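Local coordinates for protein nucleoporin NUP82 (Chaetomium thermophilum, PDB 5CWW) that serves as a component of the nuclear pore complex, probably both as structural element and as docking partner for transport factors, its N-terminal beta-propeller being the part here, at residues F373-N378 with Q436-L441; F520-E525 with D539-G544. One frame throughout, in Å; residues are numbered along the deposited sequence.

Contact 1: residues F373-N378 with Q436-L441; sequences FDFDLN and QVKICL
Lys-438 NZ donates a short hydrogen bond, 2.6 Å, to Asn-378 OD1. The ammonium lies in the carbonyl plane on a lone pair, with a C=O...N angle of 143°, and the two side chains cross at about a right angle. Lys-438 runs out with CG anti to the backbone N (chi1 -167°), then bends at chi3 (-71°), which swings its end toward the amide. Nearby, NZ comes obliquely to within 4.3 Å of Phe-375 CD2, and Cys-440 SG sits 5.1 Å from the centroid of that ring, again obliquely, in a sulfur-aromatic contact.

Further out, Glu-382 holds both partners: it forms a salt bridge with Lys-438 NZ and accepts a hydrogen bond from Asn-378 ND2. A type II turn from Phe-375 to Asn-378 brings the amide round from the edge strand 374-376 of a propeller blade. Strand 469-476 lies between that strand and 437-441, so side chains make the link. A leucine in place of Asn-378 would probably leave the ammonium without its amide acceptor and Glu-382 OE2 without the ND2 donor. A buried lysine paired with a carboxylate and a neutral carbonyl is likely to keep its charge.

Contact 2: residues F520-E525 with D539-G544; sequences FRLESE and DLLAKG
Leu-541 reaches across to the helix of Arg-521 and Leu-522 with a single methyl, and the apolar contact is nearly all its work. CD1 settles against the peptide joining those two residues, 3.5 Å from Leu-522 N and 3.6 Å from Arg-521 C. The side chains add less: CD1 touches Arg-521 CB at 3.8 Å and Leu-522 CB at 4.0 Å. Leu-541 has CG anti to the backbone N (chi1 -175°), which carries the branch out toward the other helix, while chi2 of 143° departs from a staggered value. Arg-521 offers just the base of its side chain here, since its guanidinium leads away.

The backbones come close, with 7.4 Å between the CA atoms of Leu-522 and Leu-541. The two helices, 518-526 and 534-543, form a helical hairpin inserted between strands 509-514 and 548-554 of one propeller blade.

Between these segments no hydrogen bond crosses; within each helix the polar bonds are local. Arg-521 O takes two donors from the same face of its plane: Ser-524 OG at 2.7 Å, well above the carbonyl plane (C=O...O angle 114°), and Glu-525 N at 3.2 Å. On the other helix, Lys-543 NZ forms a salt bridge with Asp-539 OD2 at 3.2 Å, one turn back.

A salt bridge from Glu-525 to Arg-537 ties the helices ionically, while Asp-539 OD1 meets a basic side chain on the chain of another protein, whose apolar side chain also packs on Leu-541.

Contact 1 is complete in sequence before contact 2 begins; their centres are about 18 Å apart, and both lie to one side of the molecule's middle. They belong to different propeller blades. Contact 1 lies within the sheet that runs from edge strand 374-376 to 389-395, whereas contact 2 joins two helices inserted into the blade built from strands 491-494, 501-506, 509-514 and 548-554. The two meet where Leu-441 CD1 packs against Leu-522 CD2 at 4.2 Å, so the inserted helices sit against the preceding sheet. Both contacts also lie beside the chain of another protein, placing this corner of the propeller at a binding surface of the assembly.

Contact 1: residues F373-N378 with Q436-L441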
loop_
_atom_site.group_PDB
_atom_site.type_symbol
_atom_site.label_atom_id
_atom_site.label_comp_id
_atom_site.label_asym_id
_atom_site.label_seq_id
_atom_site.Cartn_x
_atom_site.Cartn_y
_atom_site.Cartn_z
ATOM N N PHE B 373 -11.214 5.860 -4.660
ATOM C CA PHE B 373 -11.991 5.267 -5.738
ATOM C C PHE B 373 -13.411 4.958 -5.283
ATOM O O PHE B 373 -13.618 4.396 -4.207
ATOM C CB PHE B 373 -11.324 3.987 -6.246
ATOM C CG PHE B 373 -10.164 4.229 -7.165
ATOM C CD1 PHE B 373 -8.933 4.612 -6.662
ATOM C CD2 PHE B 373 -10.304 4.068 -8.532
ATOM C CE1 PHE B 373 -7.864 4.836 -7.506
ATOM C CE2 PHE B 373 -9.238 4.286 -9.383
ATOM C CZ PHE B 373 -8.016 4.673 -8.869
ATOM N N ASP B 374 -14.387 5.325 -6.107
ATOM C CA ASP B 374 -15.771 4.950 -5.857
ATOM C C ASP B 374 -16.014 3.541 -6.378
ATOM O O ASP B 374 -15.702 3.236 -7.528
ATOM C CB ASP B 374 -16.734 5.938 -6.519
ATOM C CG ASP B 374 -18.185 5.622 -6.220
ATOM O OD1 ASP B 374 -18.627 5.880 -5.082
ATOM O OD2 ASP B 374 -18.885 5.118 -7.123
ATOM N N PHE B 375 -16.559 2.680 -5.524
ATOM C CA PHE B 375 -16.876 1.310 -5.911
ATOM C C PHE B 375 -18.267 1.257 -6.529
ATOM O O PHE B 375 -19.271 1.291 -5.823
ATOM C CB PHE B 375 -16.790 0.371 -4.706
ATOM C CG PHE B 375 -15.445 0.366 -4.033
ATOM C CD1 PHE B 375 -14.284 0.544 -4.766
ATOM C CD2 PHE B 375 -15.344 0.193 -2.662
ATOM C CE1 PHE B 375 -13.046 0.546 -4.145
ATOM C CE2 PHE B 375 -14.111 0.193 -2.034
ATOM C CZ PHE B 375 -12.961 0.369 -2.777
ATOM N N ASP B 376 -18.321 1.180 -7.852
ATOM C CA ASP B 376 -19.596 1.070 -8.550
ATOM C C ASP B 376 -20.212 -0.302 -8.276
ATOM O O ASP B 376 -19.502 -1.307 -8.229
ATOM C CB ASP B 376 -19.402 1.295 -10.053
ATOM C CG ASP B 376 -20.712 1.437 -10.801
ATOM O OD1 ASP B 376 -21.748 1.716 -10.163
ATOM O OD2 ASP B 376 -20.704 1.268 -12.039
ATOM N N LEU B 377 -21.529 -0.330 -8.080
ATOM C CA LEU B 377 -22.255 -1.546 -7.705
ATOM C C LEU B 377 -21.717 -2.165 -6.415
ATOM O O LEU B 377 -21.759 -3.383 -6.236
ATOM C CB LEU B 377 -22.199 -2.582 -8.830
ATOM C CG LEU B 377 -22.701 -2.149 -10.207
ATOM C CD1 LEU B 377 -22.702 -3.346 -11.142
ATOM C CD2 LEU B 377 -24.090 -1.531 -10.128
ATOM N N ASN B 378 -21.217 -1.323 -5.517
ATOM C CA ASN B 378 -20.765 -1.789 -4.212
ATOM C C ASN B 378 -21.935 -2.361 -3.413
ATOM O O ASN B 378 -23.047 -1.842 -3.491
ATOM C CB ASN B 378 -20.107 -0.644 -3.441
ATOM C CG ASN B 378 -19.421 -1.112 -2.175
ATOM O OD1 ASN B 378 -18.361 -1.733 -2.227
ATOM N ND2 ASN B 378 -20.014 -0.800 -1.026
ATOM N N GLN B 436 -13.876 -10.757 4.327
ATOM C CA GLN B 436 -14.591 -10.501 3.083
ATOM C C GLN B 436 -13.605 -10.147 1.979
ATOM O O GLN B 436 -12.680 -9.362 2.190
ATOM C CB GLN B 436 -15.608 -9.369 3.263
ATOM C CG GLN B 436 -16.361 -8.979 1.988
ATOM C CD GLN B 436 -16.969 -7.591 2.067
ATOM O OE1 GLN B 436 -16.300 -6.586 1.798
ATOM N NE2 GLN B 436 -18.242 -7.526 2.433
ATOM N N VAL B 437 -13.811 -10.738 0.807
ATOM C CA VAL B 437 -13.006 -10.438 -0.370
ATOM C C VAL B 437 -13.867 -9.748 -1.416
ATOM O O VAL B 437 -15.000 -10.158 -1.672
ATOM C CB VAL B 437 -12.386 -11.710 -0.982
ATOM C CG1 VAL B 437 -11.578 -11.370 -2.232
ATOM C CG2 VAL B 437 -11.507 -12.414 0.041
ATOM N N LYS B 438 -13.319 -8.700 -2.017
ATOM C CA LYS B 438 -14.015 -7.952 -3.051
ATOM C C LYS B 438 -13.157 -7.902 -4.308
ATOM O O LYS B 438 -12.002 -7.481 -4.262
ATOM C CB LYS B 438 -14.345 -6.544 -2.558
ATOM C CG LYS B 438 -15.340 -5.799 -3.431
ATOM C CD LYS B 438 -15.741 -4.465 -2.814
ATOM C CE LYS B 438 -16.617 -4.652 -1.580
ATOM N NZ LYS B 438 -16.848 -3.372 -0.863
ATOM N N ILE B 439 -13.726 -8.357 -5.419
ATOM C CA ILE B 439 -13.028 -8.377 -6.699
ATOM C C ILE B 439 -13.542 -7.241 -7.571
ATOM O O ILE B 439 -14.703 -7.240 -7.983
ATOM C CB ILE B 439 -13.216 -9.721 -7.435
ATOM C CG1 ILE B 439 -12.866 -10.896 -6.515
ATOM C CG2 ILE B 439 -12.382 -9.755 -8.714
ATOM C CD1 ILE B 439 -11.446 -10.861 -5.974
ATOM N N CYS B 440 -12.671 -6.277 -7.840
ATOM C CA CYS B 440 -13.031 -5.103 -8.623
ATOM C C CYS B 440 -12.279 -5.070 -9.944
ATOM O O CYS B 440 -11.125 -5.495 -10.021
ATOM C CB CYS B 440 -12.746 -3.828 -7.830
ATOM S SG CYS B 440 -13.507 -3.815 -6.199
ATOM N N LEU B 441 -12.937 -4.551 -10.975
ATOM C CA LEU B 441 -12.335 -4.426 -12.294
ATOM C C LEU B 441 -12.103 -2.961 -12.629
ATOM O O LEU B 441 -12.981 -2.119 -12.432
ATOM C CB LEU B 441 -13.219 -5.073 -13.357
ATOM C CG LEU B 441 -13.525 -6.560 -13.171
ATOM C CD1 LEU B 441 -14.586 -7.008 -14.172
ATOM C CD2 LEU B 441 -12.259 -7.395 -13.315
#

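Contact 2: residues F520-E525 with D539-G544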
loop_
_atom_site.group_PDB
_atom_site.type_symbol
_atom_site.label_atom_id
_atom_site.label_comp_id
_atom_site.label_asym_id
_atom_site.label_seq_id
_atom_site.Cartn_x
_atom_site.Cartn_y
_atom_site.Cartn_z
ATOM N N PHE B 520 -10.529 -15.322 -18.443
ATOM C CA PHE B 520 -10.233 -15.680 -19.824
ATOM C C PHE B 520 -11.471 -15.549 -20.714
ATOM O O PHE B 520 -11.361 -15.181 -21.882
ATOM C CB PHE B 520 -9.681 -17.107 -19.897
ATOM C CG PHE B 520 -8.367 -17.290 -19.185
ATOM C CD1 PHE B 520 -7.334 -16.381 -19.353
ATOM C CD2 PHE B 520 -8.168 -18.370 -18.342
ATOM C CE1 PHE B 520 -6.126 -16.551 -18.697
ATOM C CE2 PHE B 520 -6.964 -18.545 -17.684
ATOM C CZ PHE B 520 -5.942 -17.634 -17.862
ATOM N N ARG B 521 -12.643 -15.854 -20.165
ATOM C CA ARG B 521 -13.883 -15.733 -20.927
ATOM C C ARG B 521 -14.207 -14.267 -21.203
ATOM O O ARG B 521 -14.722 -13.929 -22.268
ATOM C CB ARG B 521 -15.053 -16.392 -20.190
ATOM C CG ARG B 521 -14.896 -17.888 -19.966
ATOM C CD ARG B 521 -16.204 -18.509 -19.499
ATOM N NE ARG B 521 -15.992 -19.669 -18.636
ATOM C CZ ARG B 521 -15.716 -20.894 -19.074
ATOM N NH1 ARG B 521 -15.611 -21.138 -20.373
ATOM N NH2 ARG B 521 -15.543 -21.881 -18.206
ATOM N N LEU B 522 -13.902 -13.399 -20.244
ATOM C CA LEU B 522 -14.139 -11.974 -20.429
ATOM C C LEU B 522 -13.196 -11.429 -21.495
ATOM O O LEU B 522 -13.612 -10.674 -22.372
ATOM C CB LEU B 522 -13.960 -11.207 -19.117
ATOM C CG LEU B 522 -14.103 -9.683 -19.221
ATOM C CD1 LEU B 522 -15.420 -9.285 -19.888
ATOM C CD2 LEU B 522 -13.982 -9.027 -17.848
ATOM N N GLU B 523 -11.927 -11.817 -21.415
ATOM C CA GLU B 523 -10.925 -11.342 -22.364
ATOM C C GLU B 523 -11.259 -11.780 -23.790
ATOM O O GLU B 523 -11.064 -11.020 -24.739
ATOM C CB GLU B 523 -9.533 -11.844 -21.975
ATOM C CG GLU B 523 -8.427 -11.437 -22.950
ATOM C CD GLU B 523 -8.240 -9.931 -23.041
ATOM O OE1 GLU B 523 -8.700 -9.215 -22.129
ATOM O OE2 GLU B 523 -7.638 -9.463 -24.031
ATOM N N SER B 524 -11.752 -13.005 -23.941
ATOM C CA SER B 524 -12.111 -13.512 -25.262
ATOM C C SER B 524 -13.248 -12.685 -25.852
ATOM O O SER B 524 -13.269 -12.408 -27.049
ATOM C CB SER B 524 -12.506 -14.988 -25.194
ATOM O OG SER B 524 -13.677 -15.167 -24.419
ATOM N N GLU B 525 -14.191 -12.285 -25.006
ATOM C CA GLU B 525 -15.277 -11.422 -25.448
ATOM C C GLU B 525 -14.767 -10.034 -25.828
ATOM O O GLU B 525 -15.266 -9.420 -26.771
ATOM C CB GLU B 525 -16.350 -11.305 -24.366
ATOM C CG GLU B 525 -17.621 -10.627 -24.848
ATOM C CD GLU B 525 -18.222 -11.319 -26.059
ATOM O OE1 GLU B 525 -18.159 -12.566 -26.124
ATOM O OE2 GLU B 525 -18.749 -10.616 -26.949
ATOM N N ASP B 539 -24.153 -11.220 -20.771
ATOM C CA ASP B 539 -25.168 -11.512 -19.769
ATOM C C ASP B 539 -24.934 -12.887 -19.154
ATOM O O ASP B 539 -25.115 -13.076 -17.953
ATOM C CB ASP B 539 -26.565 -11.436 -20.382
ATOM C CG ASP B 539 -27.649 -11.820 -19.400
ATOM O OD1 ASP B 539 -28.048 -10.956 -18.590
ATOM O OD2 ASP B 539 -28.104 -12.984 -19.437
ATOM N N LEU B 540 -24.528 -13.841 -19.983
ATOM C CA LEU B 540 -24.227 -15.189 -19.514
ATOM C C LEU B 540 -23.000 -15.182 -18.611
ATOM O O LEU B 540 -22.958 -15.877 -17.596
ATOM C CB LEU B 540 -24.000 -16.128 -20.700
ATOM C CG LEU B 540 -25.156 -16.221 -21.699
ATOM C CD1 LEU B 540 -24.803 -17.162 -22.840
ATOM C CD2 LEU B 540 -26.433 -16.674 -21.012
ATOM N N LEU B 541 -22.003 -14.390 -18.990
ATOM C CA LEU B 541 -20.768 -14.284 -18.225
ATOM C C LEU B 541 -21.012 -13.664 -16.852
ATOM O O LEU B 541 -20.452 -14.114 -15.853
ATOM C CB LEU B 541 -19.741 -13.461 -19.006
ATOM C CG LEU B 541 -18.346 -13.340 -18.397
ATOM C CD1 LEU B 541 -17.290 -13.351 -19.488
ATOM C CD2 LEU B 541 -18.234 -12.062 -17.581
ATOM N N ALA B 542 -21.853 -12.635 -16.804
ATOM C CA ALA B 542 -22.208 -11.997 -15.542
ATOM C C ALA B 542 -23.045 -12.935 -14.680
ATOM O O ALA B 542 -23.029 -12.845 -13.451
ATOM C CB ALA B 542 -22.960 -10.704 -15.794
ATOM N N LYS B 543 -23.780 -13.829 -15.334
ATOM C CA LYS B 543 -24.579 -14.832 -14.637
ATOM C C LYS B 543 -23.712 -16.008 -14.196
ATOM O O LYS B 543 -24.090 -16.769 -13.306
ATOM C CB LYS B 543 -25.716 -15.319 -15.539
ATOM C CG LYS B 543 -26.878 -14.343 -15.642
ATOM C CD LYS B 543 -27.955 -14.856 -16.579
ATOM C CE LYS B 543 -29.141 -13.908 -16.628
ATOM N NZ LYS B 543 -30.224 -14.406 -17.521
ATOM N N GLY B 544 -22.549 -16.149 -14.824
ATOM C CA GLY B 544 -21.575 -17.152 -14.426
ATOM C C GLY B 544 -21.104 -16.916 -13.004
ATOM O O GLY B 544 -21.028 -15.773 -12.555
#